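Protein YciF (Escherichia coli, PDB 2GS4) is a homodimeric stress protein of the ferritin-like superfamily, related to rubrerythrin, that probably binds metal within its helical bundle. Local coordinates at residues H111-I114 and A115-T119; T139-E142 and E143-T146. All coordinates share one frame; numbering follows the deposited sequence.

Interaction 1: residues H111-I114 and A115-T119; sequences HYEI and ASYGT
The carbonyl oxygen Tyr112 O takes the backbone N-H of Ser116, with Ser116 N 2.9 Å from Tyr112 O; a second, weak bond from Ser116 OG, 3.3 Å from the same oxygen, is possible, but its one proton may go to another acceptor instead. Ser116 OG stands beside its own backbone N, opposite the carbonyl carbon (chi1 -85°), which turns the hydroxyl back toward the preceding turn. There it sits over one face of the Tyr112 ring, offset toward the rim, with CE2 of Tyr112 3.8 Å from Ser116 OG. A water donates to Glu113 OE2 at 2.9 Å and is hydrogen-bonded to Ser116 OG at 3.0 Å. Glu113 and Tyr117 run side by side in the same direction, their carboxylate and ring planes 89° apart, and Glu113 OE1 meets the ring edge in its plane, 3.9 Å from Tyr117 CE2. The phenol end is spoken for by Glu21 of helix 6-33, with Tyr117 OH hydrogen-bonded to its OE2. This turn of helix 95-126, in the ferritin-like bundle, directs Glu113 and Tyr117 inward near Glu21; Tyr112 leans on Leu81 of helix 76-89, Tyr117 on Leu136 of helix 130-159, and Ala115 meets His12 of the second subunit at the dimer interface.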
ATOM      1  N   HIS A 111       7.016   3.628  -6.187  1.00 21.80           N
ATOM      2  CA  HIS A 111       5.809   3.312  -6.946  1.00 23.10           C
ATOM      3  C   HIS A 111       4.622   3.719  -6.072  1.00 23.97           C
ATOM      4  O   HIS A 111       3.682   4.371  -6.536  1.00 21.13           O
ATOM      5  CB  HIS A 111       5.753   1.812  -7.268  1.00 23.04           C
ATOM      6  CG  HIS A 111       4.499   1.383  -7.970  1.00 30.00           C
ATOM      7  ND1 HIS A 111       4.499   0.868  -9.248  1.00 37.57           N
ATOM      8  CD2 HIS A 111       3.208   1.371  -7.560  1.00 38.16           C
ATOM      9  CE1 HIS A 111       3.263   0.556  -9.596  1.00 29.78           C
ATOM     10  NE2 HIS A 111       2.461   0.850  -8.590  1.00 39.61           N
ATOM     11  N   TYR A 112       4.688   3.352  -4.796  1.00 21.30           N
ATOM     12  CA  TYR A 112       3.632   3.675  -3.848  1.00 22.38           C
ATOM     13  C   TYR A 112       3.474   5.184  -3.639  1.00 25.53           C
ATOM     14  O   TYR A 112       2.371   5.711  -3.689  1.00 22.78           O
ATOM     15  CB  TYR A 112       3.919   3.013  -2.501  1.00 20.85           C
ATOM     16  CG  TYR A 112       2.878   3.280  -1.433  1.00 24.19           C
ATOM     17  CD1 TYR A 112       1.694   2.548  -1.385  1.00 25.41           C
ATOM     18  CD2 TYR A 112       3.091   4.252  -0.455  1.00 24.45           C
ATOM     19  CE1 TYR A 112       0.749   2.773  -0.385  1.00 29.11           C
ATOM     20  CE2 TYR A 112       2.156   4.486   0.546  1.00 27.42           C
ATOM     21  CZ  TYR A 112       0.989   3.741   0.578  1.00 28.19           C
ATOM     22  OH  TYR A 112       0.072   3.944   1.583  1.00 29.74           O
ATOM     23  N   GLU A 113       4.578   5.881  -3.406  1.00 23.27           N
ATOM     24  CA  GLU A 113       4.494   7.319  -3.168  1.00 27.41           C
ATOM     25  C   GLU A 113       3.943   8.100  -4.348  1.00 23.82           C
ATOM     26  O   GLU A 113       3.066   8.950  -4.184  1.00 24.96           O
ATOM     27  CB  GLU A 113       5.861   7.849  -2.750  1.00 25.86           C
ATOM     28  CG  GLU A 113       6.284   7.328  -1.385  1.00 25.08           C
ATOM     29  CD  GLU A 113       5.619   8.078  -0.244  1.00 27.93           C
ATOM     30  OE1 GLU A 113       6.108   9.172   0.103  1.00 48.68           O
ATOM     31  OE2 GLU A 113       4.604   7.586   0.294  1.00 31.05           O
ATOM     32  N   ILE A 114       4.441   7.800  -5.542  1.00 22.66           N
ATOM     33  CA  ILE A 114       3.980   8.462  -6.751  1.00 24.32           C
ATOM     34  C   ILE A 114       2.468   8.280  -6.933  1.00 27.39           C
ATOM     35  O   ILE A 114       1.738   9.249  -7.140  1.00 26.46           O
ATOM     36  CB  ILE A 114       4.764   7.926  -7.971  1.00 24.70           C
ATOM     37  CG1 ILE A 114       6.193   8.480  -7.911  1.00 24.39           C
ATOM     38  CG2 ILE A 114       4.056   8.279  -9.268  1.00 28.18           C
ATOM     39  CD1 ILE A 114       7.167   7.845  -8.885  1.00 27.65           C
ATOM     40  N   ALA A 115       1.997   7.041  -6.833  1.00 22.25           N
ATOM     41  CA  ALA A 115       0.575   6.771  -6.971  1.00 23.04           C
ATOM     42  C   ALA A 115      -0.216   7.510  -5.888  1.00 24.84           C
ATOM     43  O   ALA A 115      -1.317   8.003  -6.153  1.00 19.90           O
ATOM     44  CB  ALA A 115       0.316   5.260  -6.895  1.00 20.63           C
ATOM     45  N   SER A 116       0.342   7.584  -4.674  1.00 25.58           N
ATOM     46  CA  SER A 116      -0.315   8.271  -3.556  1.00 25.50           C
ATOM     47  C   SER A 116      -0.499   9.769  -3.821  1.00 25.11           C
ATOM     48  O   SER A 116      -1.580  10.320  -3.637  1.00 22.77           O
ATOM     49  CB  SER A 116       0.495   8.110  -2.262  1.00 23.97           C
ATOM     50  OG  SER A 116       0.185   6.905  -1.585  1.00 28.18           O
ATOM     51  N   TYR A 117       0.573  10.431  -4.234  1.00 27.56           N
ATOM     52  CA  TYR A 117       0.507  11.862  -4.498  1.00 25.57           C
ATOM     53  C   TYR A 117      -0.278  12.182  -5.764  1.00 27.01           C
ATOM     54  O   TYR A 117      -0.864  13.258  -5.882  1.00 26.13           O
ATOM     55  CB  TYR A 117       1.926  12.446  -4.547  1.00 28.68           C
ATOM     56  CG  TYR A 117       2.468  12.731  -3.159  1.00 26.44           C
ATOM     57  CD1 TYR A 117       2.097  13.884  -2.471  1.00 28.80           C
ATOM     58  CD2 TYR A 117       3.330  11.834  -2.527  1.00 26.29           C
ATOM     59  CE1 TYR A 117       2.572  14.144  -1.186  1.00 25.82           C
ATOM     60  CE2 TYR A 117       3.809  12.082  -1.242  1.00 28.62           C
ATOM     61  CZ  TYR A 117       3.428  13.239  -0.580  1.00 27.73           C
ATOM     62  OH  TYR A 117       3.915  13.501   0.680  1.00 28.60           O
ATOM     63  N   GLY A 118      -0.286  11.252  -6.714  1.00 28.66           N
ATOM     64  CA  GLY A 118      -1.041  11.475  -7.931  1.00 29.06           C
ATOM     65  C   GLY A 118      -2.501  11.547  -7.519  1.00 29.89           C
ATOM     66  O   GLY A 118      -3.237  12.444  -7.929  1.00 24.69           O
ATOM     67  N   THR A 119      -2.906  10.607  -6.670  1.00 27.35           N
ATOM     68  CA  THR A 119      -4.273  10.532  -6.165  1.00 26.23           C
ATOM     69  C   THR A 119      -4.639  11.766  -5.326  1.00 30.05           C
ATOM     70  O   THR A 119      -5.688  12.369  -5.533  1.00 28.54           O
ATOM     71  CB  THR A 119      -4.471   9.239  -5.319  1.00 26.44           C
ATOM     72  OG1 THR A 119      -4.317   8.089  -6.163  1.00 30.83           O
ATOM     73  CG2 THR A 119      -5.851   9.215  -4.682  1.00 26.14           C
TER
HETATM   74  O   HOH W   1       1.755   7.768   0.842  1.00 32.33           O

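Interaction 2: residues T139-E142 and E143-T146; sequences TLEE and EKAT
The end of the Lys144 chain passes slantwise across the Leu140 branch one helical turn earlier, CE against CG and CD1. The lysine chain is fully extended beyond CG and runs back along the helix toward the preceding turn, so its aliphatic end meets the leucine: Lys144 CE is 3.8 Å from Leu140 CD1, and the ammonium nitrogen Lys144 NZ reaches 4.0 Å from Leu140 CD2. Leu140 has CG anti to the backbone N (chi1 173°), which sets its branch against the CE end of that chain. Glu141 lies alongside the same lysine and points the same way. Its OE2 touches the methylene Lys144 CD at 3.8 Å, while Glu141 OE1 stays 4.1 Å from Lys144 NZ, too far for a salt bridge, though the charges probably still attract. With an alanine in place of Leu140, the Lys144 CE end is likely to lose its apolar partner, and a gap would open beside it.

Thr139 and Glu143 are also side by side and point the same way, with the methyl Thr139 CG2 4.2 Å from Glu143 CG. Their polar ends belong to other partners: Thr139 OG1 to Arg57, and Glu143 OE1 to Gln54 and His47. Glu143 N also donates to Thr139 O, at 2.9 Å.

Glu142 pairs with Arg57 in a salt bridge and also bonds to Gln54. Glu141, Lys144 and Ala145 are exposed, whereas Glu143 is a buried carboxylate turned into the bundle, as in the metal-ligand helices of ferritin-like proteins, and consistent with a di-metal site.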
ATOM      1  N   THR A 139       5.404  17.626  -4.868  1.00 26.86           N
ATOM      2  CA  THR A 139       5.972  16.441  -4.257  1.00 24.55           C
ATOM      3  C   THR A 139       5.931  15.318  -5.282  1.00 25.72           C
ATOM      4  O   THR A 139       6.901  14.579  -5.444  1.00 26.38           O
ATOM      5  CB  THR A 139       5.207  16.031  -3.000  1.00 23.50           C
ATOM      6  OG1 THR A 139       5.383  17.035  -1.993  1.00 29.37           O
ATOM      7  CG2 THR A 139       5.741  14.707  -2.465  1.00 21.06           C
ATOM      8  N   LEU A 140       4.815  15.211  -5.996  1.00 32.07           N
ATOM      9  CA  LEU A 140       4.683  14.179  -7.013  1.00 27.98           C
ATOM     10  C   LEU A 140       5.889  14.204  -7.946  1.00 29.11           C
ATOM     11  O   LEU A 140       6.521  13.182  -8.177  1.00 24.06           O
ATOM     12  CB  LEU A 140       3.412  14.381  -7.836  1.00 28.78           C
ATOM     13  CG  LEU A 140       3.289  13.435  -9.033  1.00 29.10           C
ATOM     14  CD1 LEU A 140       3.274  11.991  -8.544  1.00 22.13           C
ATOM     15  CD2 LEU A 140       2.032  13.748  -9.818  1.00 26.63           C
ATOM     16  N   GLU A 141       6.221  15.381  -8.463  1.00 28.19           N
ATOM     17  CA  GLU A 141       7.348  15.497  -9.382  1.00 28.55           C
ATOM     18  C   GLU A 141       8.698  15.157  -8.749  1.00 29.91           C
ATOM     19  O   GLU A 141       9.568  14.594  -9.415  1.00 30.67           O
ATOM     20  CB  GLU A 141       7.386  16.901 -10.001  1.00 31.98           C
ATOM     21  CG  GLU A 141       6.095  17.268 -10.727  1.00 41.65           C
ATOM     22  CD  GLU A 141       5.685  16.234 -11.767  1.00 65.37           C
ATOM     23  OE1 GLU A 141       4.467  16.090 -12.004  1.00 58.25           O
ATOM     24  OE2 GLU A 141       6.574  15.575 -12.351  1.00 68.06           O
ATOM     25  N   GLU A 142       8.886  15.491  -7.473  1.00 29.25           N
ATOM     26  CA  GLU A 142      10.150  15.179  -6.810  1.00 28.27           C
ATOM     27  C   GLU A 142      10.304  13.669  -6.684  1.00 26.78           C
ATOM     28  O   GLU A 142      11.391  13.126  -6.872  1.00 27.12           O
ATOM     29  CB  GLU A 142      10.217  15.824  -5.421  1.00 30.51           C
ATOM     30  CG  GLU A 142      10.395  17.340  -5.442  1.00 34.99           C
ATOM     31  CD  GLU A 142      10.432  17.931  -4.045  1.00 39.25           C
ATOM     32  OE1 GLU A 142       9.934  17.278  -3.101  1.00 34.46           O
ATOM     33  OE2 GLU A 142      10.947  19.056  -3.890  1.00 41.65           O
ATOM     34  N   GLU A 143       9.209  12.992  -6.358  1.00 26.47           N
ATOM     35  CA  GLU A 143       9.238  11.542  -6.214  1.00 28.80           C
ATOM     36  C   GLU A 143       9.513  10.884  -7.558  1.00 26.04           C
ATOM     37  O   GLU A 143      10.195   9.858  -7.628  1.00 24.66           O
ATOM     38  CB  GLU A 143       7.921  11.041  -5.629  1.00 25.26           C
ATOM     39  CG  GLU A 143       7.732  11.444  -4.170  1.00 33.92           C
ATOM     40  CD  GLU A 143       8.919  11.058  -3.305  1.00 29.77           C
ATOM     41  OE1 GLU A 143       9.753  11.939  -3.005  1.00 34.84           O
ATOM     42  OE2 GLU A 143       9.028   9.870  -2.942  1.00 29.44           O
ATOM     43  N   LYS A 144       8.984  11.471  -8.624  1.00 22.87           N
ATOM     44  CA  LYS A 144       9.234  10.936  -9.954  1.00 28.49           C
ATOM     45  C   LYS A 144      10.721  11.106 -10.276  1.00 32.83           C
ATOM     46  O   LYS A 144      11.358  10.186 -10.786  1.00 27.95           O
ATOM     47  CB  LYS A 144       8.356  11.640 -10.995  1.00 31.33           C
ATOM     48  CG  LYS A 144       6.900  11.135 -11.018  1.00 33.36           C
ATOM     49  CD  LYS A 144       6.060  11.851 -12.081  1.00 42.49           C
ATOM     50  CE  LYS A 144       4.612  11.364 -12.073  1.00 52.78           C
ATOM     51  NZ  LYS A 144       3.761  12.142 -13.024  1.00 62.91           N
ATOM     52  N   ALA A 145      11.285  12.267  -9.950  1.00 26.61           N
ATOM     53  CA  ALA A 145      12.705  12.489 -10.214  1.00 29.49           C
ATOM     54  C   ALA A 145      13.548  11.565  -9.339  1.00 26.12           C
ATOM     55  O   ALA A 145      14.591  11.062  -9.769  1.00 24.21           O
ATOM     56  CB  ALA A 145      13.081  13.944  -9.957  1.00 29.08           C
ATOM     57  N   THR A 146      13.103  11.342  -8.106  1.00 24.86           N
ATOM     58  CA  THR A 146      13.837  10.459  -7.212  1.00 26.63           C
ATOM     59  C   THR A 146      13.813   9.054  -7.815  1.00 26.33           C
ATOM     60  O   THR A 146      14.817   8.351  -7.814  1.00 24.27           O
ATOM     61  CB  THR A 146      13.220  10.463  -5.787  1.00 29.40           C
ATOM     62  OG1 THR A 146      13.411  11.755  -5.193  1.00 35.12           O
ATOM     63  CG2 THR A 146      13.862   9.405  -4.903  1.00 22.02           C
TER

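Interactions 1 and 2 sit on consecutive helices, 95-126 and 130-159, with centres about 10 Å apart, and they pack directly on each other. The methyl Thr139 CG2 comes within 3.3 Å of Tyr117 CZ, while Leu140 CD1 lies 3.4 Å from Ile114 O, so the leucine beside the lysine of interaction 2 also touches the backbone of interaction 1. Farther along, Ile114 CG1 meets Glu143 CB at 3.8 Å, and Glu113 CB lies 3.8 Å from Glu143 OE2. Glu143 OE1 is hydrogen-bonded to His47, whereas the carboxylates of Glu110 and Glu50 are merely close like charges. Such a cluster inside the bundle is consistent with a rubrerythrin-like metal site.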